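Local coordinates for protein ribonuclease (Nicotiana glutinosa, PDB 1IYB) that probably cleaves single-stranded RNA as a ribonuclease of the T2 family, and binds guanosine-5'-monophosphate in a pocket of its fold, at residues 8-13 and 191-196; 143-148 and 201-206. One frame throughout, in Å; residues are numbered along the deposited sequence.

Interaction 1 (8-13 and 191-196); sequences FDFFYF and CPIFPR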
ATOM      1  N   PHE A   8      -6.625 -13.878  -1.004  1.00  9.41           N
ATOM      2  CA  PHE A   8      -6.400 -13.476  -2.394  1.00  8.37           C
ATOM      3  C   PHE A   8      -7.021 -14.486  -3.354  1.00  8.51           C
ATOM      4  O   PHE A   8      -7.343 -15.604  -2.963  1.00  9.74           O
ATOM      5  CB  PHE A   8      -4.894 -13.337  -2.672  1.00  9.01           C
ATOM      6  CG  PHE A   8      -4.168 -14.649  -2.795  1.00  8.41           C
ATOM      7  CD1 PHE A   8      -3.806 -15.139  -4.048  1.00  7.97           C
ATOM      8  CD2 PHE A   8      -3.859 -15.403  -1.664  1.00  9.38           C
ATOM      9  CE1 PHE A   8      -3.144 -16.365  -4.173  1.00  8.88           C
ATOM     10  CE2 PHE A   8      -3.201 -16.624  -1.778  1.00  9.59           C
ATOM     11  CZ  PHE A   8      -2.843 -17.107  -3.037  1.00  9.71           C
ATOM     12  N   ASP A   9      -7.173 -14.085  -4.612  1.00  8.92           N
ATOM     13  CA  ASP A   9      -7.775 -14.943  -5.633  1.00  8.61           C
ATOM     14  C   ASP A   9      -6.785 -15.607  -6.594  1.00  8.81           C
ATOM     15  O   ASP A   9      -6.905 -16.795  -6.886  1.00 10.65           O
ATOM     16  CB  ASP A   9      -8.796 -14.134  -6.437  1.00  9.66           C
ATOM     17  CG  ASP A   9     -10.013 -13.748  -5.613  1.00 10.48           C
ATOM     18  OD1 ASP A   9     -10.485 -12.595  -5.746  1.00 10.49           O
ATOM     19  OD2 ASP A   9     -10.496 -14.604  -4.840  1.00 13.91           O
ATOM     20  N   PHE A  10      -5.814 -14.843  -7.089  1.00  7.13           N
ATOM     21  CA  PHE A  10      -4.835 -15.375  -8.037  1.00  5.49           C
ATOM     22  C   PHE A  10      -3.511 -14.630  -7.886  1.00  5.38           C
ATOM     23  O   PHE A  10      -3.410 -13.710  -7.079  1.00  5.51           O
ATOM     24  CB  PHE A  10      -5.366 -15.209  -9.468  1.00  6.41           C
ATOM     25  CG  PHE A  10      -5.483 -13.777  -9.911  1.00  5.47           C
ATOM     26  CD1 PHE A  10      -4.406 -13.126 -10.510  1.00  7.26           C
ATOM     27  CD2 PHE A  10      -6.663 -13.065  -9.710  1.00  5.25           C
ATOM     28  CE1 PHE A  10      -4.504 -11.788 -10.902  1.00  8.24           C
ATOM     29  CE2 PHE A  10      -6.771 -11.731 -10.097  1.00  7.17           C
ATOM     30  CZ  PHE A  10      -5.690 -11.089 -10.695  1.00  7.16           C
ATOM     31  N   PHE A  11      -2.495 -15.031  -8.649  1.00  5.82           N
ATOM     32  CA  PHE A  11      -1.199 -14.352  -8.591  1.00  5.80           C
ATOM     33  C   PHE A  11      -0.844 -13.707  -9.919  1.00  6.35           C
ATOM     34  O   PHE A  11      -1.213 -14.200 -10.983  1.00  6.21           O
ATOM     35  CB  PHE A  11      -0.016 -15.304  -8.343  1.00  6.00           C
ATOM     36  CG  PHE A  11      -0.071 -16.096  -7.073  1.00  6.51           C
ATOM     37  CD1 PHE A  11      -0.706 -17.333  -7.037  1.00  7.42           C
ATOM     38  CD2 PHE A  11       0.625 -15.665  -5.946  1.00  7.48           C
ATOM     39  CE1 PHE A  11      -0.639 -18.138  -5.900  1.00  7.39           C
ATOM     40  CE2 PHE A  11       0.698 -16.458  -4.802  1.00  7.94           C
ATOM     41  CZ  PHE A  11       0.066 -17.700  -4.780  1.00  7.04           C
ATOM     42  N   TYR A  12      -0.104 -12.609  -9.841  1.00  6.03           N
ATOM     43  CA  TYR A  12       0.449 -11.966 -11.026  1.00  5.00           C
ATOM     44  C   TYR A  12       1.924 -12.345 -10.920  1.00  6.00           C
ATOM     45  O   TYR A  12       2.548 -12.087  -9.886  1.00  6.70           O
ATOM     46  CB  TYR A  12       0.378 -10.437 -10.959  1.00  6.52           C
ATOM     47  CG  TYR A  12      -0.907  -9.793 -11.433  1.00  7.84           C
ATOM     48  CD1 TYR A  12      -1.496  -8.776 -10.688  1.00  6.58           C
ATOM     49  CD2 TYR A  12      -1.516 -10.169 -12.631  1.00  6.51           C
ATOM     50  CE1 TYR A  12      -2.659  -8.148 -11.111  1.00  8.49           C
ATOM     51  CE2 TYR A  12      -2.690  -9.542 -13.070  1.00  8.85           C
ATOM     52  CZ  TYR A  12      -3.253  -8.532 -12.298  1.00  8.66           C
ATOM     53  OH  TYR A  12      -4.413  -7.904 -12.689  1.00 10.24           O
ATOM     54  N   PHE A  13       2.478 -12.995 -11.940  1.00  5.54           N
ATOM     55  CA  PHE A  13       3.908 -13.296 -11.926  1.00  4.51           C
ATOM     56  C   PHE A  13       4.462 -12.169 -12.789  1.00  5.42           C
ATOM     57  O   PHE A  13       4.203 -12.114 -13.994  1.00  6.37           O
ATOM     58  CB  PHE A  13       4.216 -14.662 -12.547  1.00  4.62           C
ATOM     59  CG  PHE A  13       5.688 -14.934 -12.694  1.00  5.15           C
ATOM     60  CD1 PHE A  13       6.542 -14.857 -11.594  1.00  6.08           C
ATOM     61  CD2 PHE A  13       6.227 -15.241 -13.937  1.00  6.07           C
ATOM     62  CE1 PHE A  13       7.915 -15.082 -11.734  1.00  8.09           C
ATOM     63  CE2 PHE A  13       7.599 -15.467 -14.084  1.00  6.50           C
ATOM     64  CZ  PHE A  13       8.441 -15.388 -12.984  1.00  7.93           C
ATOM     65  N   CYS A 191      -5.875 -14.052 -16.987  1.00 10.14           N
ATOM     66  CA  CYS A 191      -6.029 -13.034 -15.958  1.00 11.05           C
ATOM     67  C   CYS A 191      -7.475 -12.559 -15.849  1.00 11.16           C
ATOM     68  O   CYS A 191      -8.071 -12.145 -16.839  1.00 11.70           O
ATOM     69  CB  CYS A 191      -5.145 -11.833 -16.267  1.00 11.09           C
ATOM     70  SG  CYS A 191      -3.346 -12.089 -16.127  1.00 12.60           S
ATOM     71  N   PRO A 192      -8.055 -12.610 -14.638  1.00 12.14           N
ATOM     72  CA  PRO A 192      -9.439 -12.170 -14.434  1.00 12.87           C
ATOM     73  C   PRO A 192      -9.565 -10.663 -14.663  1.00 13.34           C
ATOM     74  O   PRO A 192     -10.648 -10.153 -14.952  1.00 13.49           O
ATOM     75  CB  PRO A 192      -9.712 -12.550 -12.978  1.00 13.63           C
ATOM     76  CG  PRO A 192      -8.805 -13.720 -12.750  1.00 14.39           C
ATOM     77  CD  PRO A 192      -7.536 -13.272 -13.428  1.00 11.65           C
ATOM     78  N   ILE A 193      -8.445  -9.960 -14.527  1.00 12.82           N
ATOM     79  CA  ILE A 193      -8.406  -8.513 -14.702  1.00 13.17           C
ATOM     80  C   ILE A 193      -6.964  -8.070 -14.950  1.00 14.44           C
ATOM     81  O   ILE A 193      -6.021  -8.725 -14.496  1.00 13.86           O
ATOM     82  CB  ILE A 193      -8.976  -7.791 -13.447  1.00 14.25           C
ATOM     83  CG1 ILE A 193      -9.110  -6.290 -13.713  1.00 14.16           C
ATOM     84  CG2 ILE A 193      -8.079  -8.051 -12.235  1.00 13.29           C
ATOM     85  CD1 ILE A 193      -9.830  -5.540 -12.598  1.00 16.28           C
ATOM     86  N   PHE A 194      -6.803  -6.971 -15.683  1.00 15.82           N
ATOM     87  CA  PHE A 194      -5.488  -6.422 -16.013  1.00 18.82           C
ATOM     88  C   PHE A 194      -5.345  -4.996 -15.487  1.00 19.85           C
ATOM     89  O   PHE A 194      -6.285  -4.208 -15.552  1.00 20.44           O
ATOM     90  CB  PHE A 194      -5.288  -6.382 -17.532  1.00 19.46           C
ATOM     91  CG  PHE A 194      -5.093  -7.729 -18.167  1.00 21.06           C
ATOM     92  CD1 PHE A 194      -3.916  -8.441 -17.972  1.00 22.03           C
ATOM     93  CD2 PHE A 194      -6.076  -8.269 -18.992  1.00 22.81           C
ATOM     94  CE1 PHE A 194      -3.715  -9.673 -18.592  1.00 22.29           C
ATOM     95  CE2 PHE A 194      -5.885  -9.502 -19.617  1.00 23.45           C
ATOM     96  CZ  PHE A 194      -4.701 -10.205 -19.416  1.00 23.30           C
ATOM     97  N   PRO A 195      -4.164  -4.645 -14.959  1.00 21.46           N
ATOM     98  CA  PRO A 195      -3.970  -3.283 -14.451  1.00 22.20           C
ATOM     99  C   PRO A 195      -3.772  -2.332 -15.635  1.00 22.64           C
ATOM    100  O   PRO A 195      -3.584  -2.780 -16.768  1.00 21.07           O
ATOM    101  CB  PRO A 195      -2.700  -3.402 -13.607  1.00 22.98           C
ATOM    102  CG  PRO A 195      -2.661  -4.860 -13.228  1.00 23.75           C
ATOM    103  CD  PRO A 195      -3.075  -5.526 -14.511  1.00 22.45           C
ATOM    104  N   ARG A 196      -3.821  -1.029 -15.377  1.00 23.86           N
ATOM    105  CA  ARG A 196      -3.616  -0.040 -16.432  1.00 24.66           C
ATOM    106  C   ARG A 196      -2.180  -0.173 -16.927  1.00 23.03           C
ATOM    107  O   ARG A 196      -1.239   0.033 -16.162  1.00 24.56           O
ATOM    108  CB  ARG A 196      -3.818   1.378 -15.896  1.00 27.28           C
ATOM    109  CG  ARG A 196      -5.241   1.737 -15.514  1.00 31.66           C
ATOM    110  CD  ARG A 196      -5.287   3.171 -15.003  1.00 34.75           C
ATOM    111  NE  ARG A 196      -6.644   3.631 -14.723  1.00 37.46           N
ATOM    112  CZ  ARG A 196      -6.937   4.843 -14.259  1.00 38.83           C
ATOM    113  NH1 ARG A 196      -5.967   5.716 -14.021  1.00 38.78           N
ATOM    114  NH2 ARG A 196      -8.199   5.184 -14.038  1.00 39.75           N
TER

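Interaction 2 (143-148 and 201-206); sequences YSLNSI and SSIEFP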
ATOM      1  N   TYR A 143       7.708  -1.670 -31.489  1.00 12.60           N
ATOM      2  CA  TYR A 143       6.842  -2.785 -31.829  1.00 12.59           C
ATOM      3  C   TYR A 143       5.424  -2.497 -31.371  1.00 12.73           C
ATOM      4  O   TYR A 143       5.214  -1.743 -30.422  1.00 13.46           O
ATOM      5  CB  TYR A 143       7.351  -4.065 -31.155  1.00 12.26           C
ATOM      6  CG  TYR A 143       8.799  -4.372 -31.461  1.00 12.55           C
ATOM      7  CD1 TYR A 143       9.832  -3.773 -30.738  1.00 12.35           C
ATOM      8  CD2 TYR A 143       9.138  -5.224 -32.508  1.00 11.80           C
ATOM      9  CE1 TYR A 143      11.172  -4.015 -31.055  1.00 13.07           C
ATOM     10  CE2 TYR A 143      10.469  -5.472 -32.833  1.00 11.94           C
ATOM     11  CZ  TYR A 143      11.479  -4.867 -32.106  1.00 13.02           C
ATOM     12  OH  TYR A 143      12.792  -5.110 -32.434  1.00 13.09           O
ATOM     13  N   SER A 144       4.447  -3.095 -32.043  1.00 12.50           N
ATOM     14  CA  SER A 144       3.065  -2.872 -31.663  1.00 12.72           C
ATOM     15  C   SER A 144       2.784  -3.642 -30.384  1.00 11.79           C
ATOM     16  O   SER A 144       3.333  -4.722 -30.160  1.00 11.33           O
ATOM     17  CB  SER A 144       2.103  -3.333 -32.764  1.00 13.74           C
ATOM     18  OG  SER A 144       2.102  -4.740 -32.901  1.00 15.44           O
ATOM     19  N   LEU A 145       1.929  -3.073 -29.545  1.00 11.50           N
ATOM     20  CA  LEU A 145       1.561  -3.704 -28.290  1.00 11.29           C
ATOM     21  C   LEU A 145       0.959  -5.083 -28.560  1.00 11.31           C
ATOM     22  O   LEU A 145       1.279  -6.064 -27.883  1.00 10.29           O
ATOM     23  CB  LEU A 145       0.556  -2.819 -27.553  1.00 13.06           C
ATOM     24  CG  LEU A 145      -0.023  -3.335 -26.241  1.00 14.01           C
ATOM     25  CD1 LEU A 145       1.092  -3.565 -25.233  1.00 14.93           C
ATOM     26  CD2 LEU A 145      -1.027  -2.317 -25.715  1.00 13.68           C
ATOM     27  N   ASN A 146       0.094  -5.160 -29.565  1.00 11.13           N
ATOM     28  CA  ASN A 146      -0.543  -6.423 -29.906  1.00 12.50           C
ATOM     29  C   ASN A 146       0.432  -7.504 -30.378  1.00 10.54           C
ATOM     30  O   ASN A 146       0.217  -8.688 -30.115  1.00  9.62           O
ATOM     31  CB  ASN A 146      -1.624  -6.198 -30.966  1.00 15.90           C
ATOM     32  CG  ASN A 146      -2.875  -5.560 -30.400  1.00 20.78           C
ATOM     33  OD1 ASN A 146      -3.440  -6.041 -29.415  1.00 24.79           O
ATOM     34  ND2 ASN A 146      -3.325  -4.476 -31.027  1.00 22.87           N
ATOM     35  N   SER A 147       1.502  -7.112 -31.067  1.00  8.23           N
ATOM     36  CA  SER A 147       2.476  -8.093 -31.541  1.00  8.75           C
ATOM     37  C   SER A 147       3.171  -8.746 -30.348  1.00  7.36           C
ATOM     38  O   SER A 147       3.455  -9.945 -30.353  1.00  6.90           O
ATOM     39  CB  SER A 147       3.520  -7.432 -32.450  1.00  8.69           C
ATOM     40  OG  SER A 147       4.422  -6.619 -31.717  1.00 12.18           O
ATOM     41  N   ILE A 148       3.431  -7.942 -29.322  1.00  7.62           N
ATOM     42  CA  ILE A 148       4.089  -8.418 -28.115  1.00  7.80           C
ATOM     43  C   ILE A 148       3.161  -9.362 -27.350  1.00  8.27           C
ATOM     44  O   ILE A 148       3.564 -10.450 -26.936  1.00  8.47           O
ATOM     45  CB  ILE A 148       4.498  -7.219 -27.216  1.00  8.53           C
ATOM     46  CG1 ILE A 148       5.566  -6.382 -27.929  1.00 10.72           C
ATOM     47  CG2 ILE A 148       5.016  -7.710 -25.865  1.00  8.38           C
ATOM     48  CD1 ILE A 148       5.866  -5.055 -27.250  1.00 13.05           C
ATOM     49  N   SER A 201       0.084   2.504 -28.705  1.00 22.81           N
ATOM     50  CA  SER A 201      -0.163   1.452 -29.686  1.00 22.52           C
ATOM     51  C   SER A 201       1.153   0.793 -30.106  1.00 20.94           C
ATOM     52  O   SER A 201       1.197  -0.407 -30.386  1.00 20.64           O
ATOM     53  CB  SER A 201      -0.876   2.030 -30.913  1.00 23.25           C
ATOM     54  OG  SER A 201      -0.122   3.081 -31.491  1.00 28.15           O
ATOM     55  N   SER A 202       2.216   1.590 -30.156  1.00 19.95           N
ATOM     56  CA  SER A 202       3.541   1.094 -30.511  1.00 19.03           C
ATOM     57  C   SER A 202       4.500   1.530 -29.408  1.00 17.47           C
ATOM     58  O   SER A 202       4.469   2.685 -28.971  1.00 17.23           O
ATOM     59  CB  SER A 202       3.998   1.667 -31.857  1.00 20.51           C
ATOM     60  OG  SER A 202       4.185   3.068 -31.781  1.00 25.49           O
ATOM     61  N   ILE A 203       5.344   0.608 -28.958  1.00 14.94           N
ATOM     62  CA  ILE A 203       6.289   0.900 -27.885  1.00 14.19           C
ATOM     63  C   ILE A 203       7.711   0.436 -28.166  1.00 13.39           C
ATOM     64  O   ILE A 203       7.935  -0.514 -28.916  1.00 13.08           O
ATOM     65  CB  ILE A 203       5.825   0.262 -26.557  1.00 15.08           C
ATOM     66  CG1 ILE A 203       5.709  -1.256 -26.721  1.00 15.54           C
ATOM     67  CG2 ILE A 203       4.495   0.865 -26.130  1.00 16.76           C
ATOM     68  CD1 ILE A 203       5.260  -1.988 -25.459  1.00 16.23           C
ATOM     69  N   GLU A 204       8.671   1.110 -27.541  1.00 12.40           N
ATOM     70  CA  GLU A 204      10.079   0.780 -27.710  1.00 13.29           C
ATOM     71  C   GLU A 204      10.510  -0.377 -26.814  1.00 11.91           C
ATOM     72  O   GLU A 204       9.995  -0.547 -25.711  1.00 11.55           O
ATOM     73  CB  GLU A 204      10.952   2.000 -27.388  1.00 14.78           C
ATOM     74  CG  GLU A 204      12.435   1.665 -27.270  1.00 19.42           C
ATOM     75  CD  GLU A 204      13.263   2.794 -26.686  1.00 22.99           C
ATOM     76  OE1 GLU A 204      12.868   3.356 -25.639  1.00 24.74           O
ATOM     77  OE2 GLU A 204      14.321   3.112 -27.268  1.00 27.00           O
ATOM     78  N   PHE A 205      11.453  -1.173 -27.307  1.00 11.43           N
ATOM     79  CA  PHE A 205      12.014  -2.298 -26.562  1.00 11.47           C
ATOM     80  C   PHE A 205      13.499  -1.927 -26.541  1.00 11.68           C
ATOM     81  O   PHE A 205      14.278  -2.380 -27.380  1.00 12.64           O
ATOM     82  CB  PHE A 205      11.775  -3.610 -27.326  1.00 11.42           C
ATOM     83  CG  PHE A 205      12.066  -4.863 -26.525  1.00  9.74           C
ATOM     84  CD1 PHE A 205      12.350  -4.804 -25.162  1.00  9.28           C
ATOM     85  CD2 PHE A 205      12.034  -6.110 -27.143  1.00 10.13           C
ATOM     86  CE1 PHE A 205      12.599  -5.971 -24.429  1.00  9.56           C
ATOM     87  CE2 PHE A 205      12.280  -7.283 -26.424  1.00 10.52           C
ATOM     88  CZ  PHE A 205      12.563  -7.211 -25.063  1.00 10.57           C
ATOM     89  N   PRO A 206      13.901  -1.084 -25.574  1.00 11.65           N
ATOM     90  CA  PRO A 206      15.284  -0.617 -25.428  1.00 11.89           C
ATOM     91  C   PRO A 206      16.349  -1.669 -25.173  1.00 12.65           C
ATOM     92  O   PRO A 206      16.109  -2.677 -24.515  1.00 13.47           O
ATOM     93  CB  PRO A 206      15.186   0.388 -24.282  1.00 13.06           C
ATOM     94  CG  PRO A 206      14.135  -0.209 -23.421  1.00 12.69           C
ATOM     95  CD  PRO A 206      13.082  -0.632 -24.434  1.00 12.81           C
TER
HETATM   96  O   HOH W   1      -0.820  -2.355 -30.876  1.00 18.22           O

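Interaction 1 (8-13 and 191-196)
Tyr-12 OH donates a hydrogen bond to the backbone oxygen of Ile-193, with OH and O 2.6 Å apart. The hydroxyl comes to the carbonyl from above its plane, 49° out of it, and the C=O...donor angle is 125°. The oxygen itself lies near the plane of the phenol ring, at its edge. Pro-195 CD packs beside the hydroxyl, 3.3 Å from Tyr-12 OH. Further back along the ring, Cys-191 SG meets the edge at Tyr-12 CE2, 4.0 Å away, in a sulfur-aromatic contact. This sulfur is tied by a disulfide to Cys-180 of strand 172-182.

Phe-10 makes the second contact. Its CG sits between the backbone N and the carbonyl carbon (chi1 67°), which turns one face of the ring to Pro-192. Pro-192 CD stands over the centre of that face, 3.8 Å from the Phe-10 centroid, as a CH-pi contact. Ile-193 CG2 touches the ring edge instead, 4.2 Å from Phe-10 CZ. A classic beta bulge at Asp-9 and Phe-10, opposite Asn-48, lies where strand 10-16 starts.

A phenylalanine in place of Tyr-12 would probably leave the Ile-193 carbonyl without this donor and the loop freer to shift. One directed polar bond, among proline and aromatic contacts, probably sets the position of the loop after strand 172-182 on Phe-10 and Tyr-12 of strand 10-16, an inner strand of the four-stranded antiparallel sheet.

Interaction 2 (143-148 and 201-206)
Tyr-143 and Ile-203 are paired through their backbones as an antiparallel hydrogen-bonded pair. Tyr-143 N gives to Ile-203 O at 2.8 Å, and Ile-203 N gives to Tyr-143 O at the same 2.8 Å. Both bonds are nearly straight, at 167°. One step on, Leu-145 N donates to Ser-201 O at 2.9 Å. That oxygen also accepts from a water, which in turn accepts from Asn-146 N.

Side chains meet on the face that carries Tyr-143 and Ile-203. Ile-203 CG1 lies between the backbone N and the carbonyl carbon (chi1 59°), and the chain extends to place CD1 3.6 Å from Ile-148 CD1. Phe-205 CB comes to the Tyr-143 ring obliquely, 3.8 Å from Tyr-143 CE1.

Strands 142-144 and 202-204 form a small two-stranded antiparallel sheet, and the first runs straight into helix 145-156. Ser-144 is the N-cap of this helix. Its OG accepts from Ser-147 N at 3.1 Å. Ser-147 OG answers with a bond to Ser-144 O at 2.7 Å, so the two serines bind each other across the first turn.

Farther out, Tyr-143 OH is held by Asp-139 OD1 and His-137 N. Ile-148 and Leu-145 rest on Ile-162 of strand 161-166. The Phe-205 ring meets Trp-17 edge-to-face, and Phe-205 also packs on Leu-131 of helix 127-133.

Both interactions are partly buried. In interaction 1 the strand side, Phe-10 and Tyr-12, is buried and the loop side largely exposed. In interaction 2 Ile-148, Ile-203 and Phe-205 are buried, while Ser-201 and Ser-202 are exposed. The contact centres lie about 12 Å and 18 Å from the centre of the chain, and about 22 Å from each other. Interaction 1 lays a loop on a strand of the four-stranded sheet through side chains and one phenol bond. Interaction 2 joins two short strands mainly by backbone bonds, with a helix start beside them. Strand 172-182 is shared: it holds the disulfide partner of 191-196 and packs on residues of 201-206.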